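Local structure of response regulator (Helicobacter pylori, 2PLN) at residues A[22-27]-A[66-71]. The protein is an orphan response regulator, represented by its N-terminal receiver domain, and probably controls transcription by binding regulatory DNA. Sequence-based numbering, arbitrary orientation.
Sequences LLIEKN and VMVSDK
Leu22 to Ile24 pair with Val66 to Val68 as adjacent parallel strands; the axes of these short strand segments approach to 4.8 Å and lie 6° from parallel. Three backbone bonds set the register: Met67 N to Leu22 O, Ile24 N to Met67 O at 2.8 Å, and Ser69 N to Ile24 O.

Apolar packing divides between the two faces. On one, Ile24 CD1 lies 3.9 Å from Val66 CG2, which also meets Leu22 CD2; Val68 CG2 runs beside Ile24 CB, and helix 51-60 covers Leu22 and Val68. On the other, selenomethionine Met67 bends at chi3 (55°), bringing its CE to 3.7 Å from Leu23 CD2, where both side chains touch Ile34 of helix 28-40.

Polar contacts gather toward the C-terminal ends of the strands. Glu25 OE2 is salt-bridged to Lys115; its approach to Ser69 OG (3.3 Å) is weak, and Ser92 also bonds weakly to that hydroxyl. Glu25 OE1 accepts Asn27 N at 2.9 Å through its anti lone pair. One water donates to Ile24 O and, weakly, to Met67 O.

Bonds at both oxygens probably limit rotation of the Glu25 carboxylate. This polar cluster corresponds in position to the acidic phosphorylation pocket of CheY-like receivers, with Ser69 probably where the phospho-accepting aspartate usually sits.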
# COMPACT_ATOMS: atom_id res chain seq x y z
N LEU A 22 5.99 15.31 4.25
CA LEU A 22 4.99 16.23 4.77
C LEU A 22 3.83 15.45 5.40
O LEU A 22 3.27 14.55 4.78
CB LEU A 22 4.46 17.12 3.66
CG LEU A 22 3.37 18.13 4.06
CD1 LEU A 22 3.86 19.16 5.14
CD2 LEU A 22 2.79 18.84 2.82
N LEU A 23 3.45 15.82 6.62
CA LEU A 23 2.36 15.13 7.31
C LEU A 23 1.28 16.14 7.53
O LEU A 23 1.50 17.11 8.26
CB LEU A 23 2.80 14.55 8.67
CG LEU A 23 3.94 13.52 8.69
CD1 LEU A 23 4.54 13.24 10.11
CD2 LEU A 23 3.53 12.20 7.99
N ILE A 24 0.13 15.95 6.88
CA ILE A 24 -1.03 16.81 7.14
C ILE A 24 -1.92 16.08 8.13
O ILE A 24 -2.56 15.10 7.79
CB ILE A 24 -1.76 17.22 5.85
CG1 ILE A 24 -0.77 17.97 4.92
CG2 ILE A 24 -3.05 18.07 6.19
CD1 ILE A 24 -1.19 18.08 3.46
N GLU A 25 -1.95 16.56 9.36
CA GLU A 25 -2.52 15.82 10.48
C GLU A 25 -2.94 16.82 11.57
O GLU A 25 -2.11 17.58 12.12
CB GLU A 25 -1.50 14.82 11.00
CG GLU A 25 -1.94 14.04 12.24
CD GLU A 25 -3.32 13.38 12.08
OE1 GLU A 25 -4.28 13.85 12.75
OE2 GLU A 25 -3.47 12.40 11.29
N LYS A 26 -4.24 16.82 11.84
CA LYS A 26 -4.92 17.73 12.78
C LYS A 26 -4.51 17.44 14.22
O LYS A 26 -4.48 18.35 15.07
CB LYS A 26 -6.43 17.51 12.61
CG LYS A 26 -7.37 18.38 13.41
CD LYS A 26 -8.78 17.86 13.27
CE LYS A 26 -9.74 18.53 14.25
NZ LYS A 26 -9.32 18.32 15.68
N ASN A 27 -4.20 16.18 14.51
CA ASN A 27 -3.87 15.74 15.85
C ASN A 27 -2.37 15.92 16.12
O ASN A 27 -1.54 15.14 15.65
CB ASN A 27 -4.35 14.30 16.03
CG ASN A 27 -4.04 13.72 17.39
OD1 ASN A 27 -4.58 12.67 17.75
ND2 ASN A 27 -3.19 14.35 18.14
N VAL A 66 3.90 12.82 0.86
CA VAL A 66 2.94 13.53 1.73
C VAL A 66 1.95 12.50 2.20
O VAL A 66 1.49 11.66 1.40
CB VAL A 66 2.18 14.72 1.03
CG1 VAL A 66 1.47 14.30 -0.29
CG2 VAL A 66 1.18 15.40 2.00
N MSE A 67 1.64 12.55 3.49
CA MSE A 67 0.52 11.80 4.02
C MSE A 67 -0.54 12.76 4.53
O MSE A 67 -0.24 13.66 5.31
CB MSE A 67 0.94 10.85 5.14
CG MSE A 67 -0.21 9.91 5.50
SE MSE A 67 0.30 8.38 6.55
CE MSE A 67 1.17 9.29 8.00
N VAL A 68 -1.77 12.59 4.06
CA VAL A 68 -2.82 13.55 4.37
C VAL A 68 -4.01 12.85 5.01
O VAL A 68 -4.47 11.82 4.50
CB VAL A 68 -3.24 14.37 3.11
CG1 VAL A 68 -3.61 13.47 1.90
CG2 VAL A 68 -4.39 15.34 3.41
N SER A 69 -4.44 13.39 6.14
CA SER A 69 -5.71 13.05 6.79
C SER A 69 -6.45 14.34 6.87
O SER A 69 -6.02 15.26 7.57
CB SER A 69 -5.52 12.56 8.22
OG SER A 69 -4.51 11.60 8.28
N ASP A 70 -7.53 14.44 6.12
CA ASP A 70 -8.36 15.62 6.05
C ASP A 70 -9.66 15.22 5.36
O ASP A 70 -9.70 14.28 4.57
CB ASP A 70 -7.66 16.68 5.21
CG ASP A 70 -8.33 18.04 5.29
OD1 ASP A 70 -9.13 18.36 4.39
OD2 ASP A 70 -8.10 18.83 6.22
N LYS A 71 -10.73 15.97 5.64
CA LYS A 71 -12.03 15.72 5.00
C LYS A 71 -11.99 15.91 3.49
O LYS A 71 -12.67 15.19 2.76
CB LYS A 71 -13.11 16.64 5.59
CG LYS A 71 -13.35 16.48 7.10
CD LYS A 71 -14.65 17.17 7.56
CE LYS A 71 -14.82 18.60 7.01
NZ LYS A 71 -13.87 19.57 7.64
O HOH W 1 -1.43 12.45 7.89
O HOH W 2 -6.00 15.43 10.01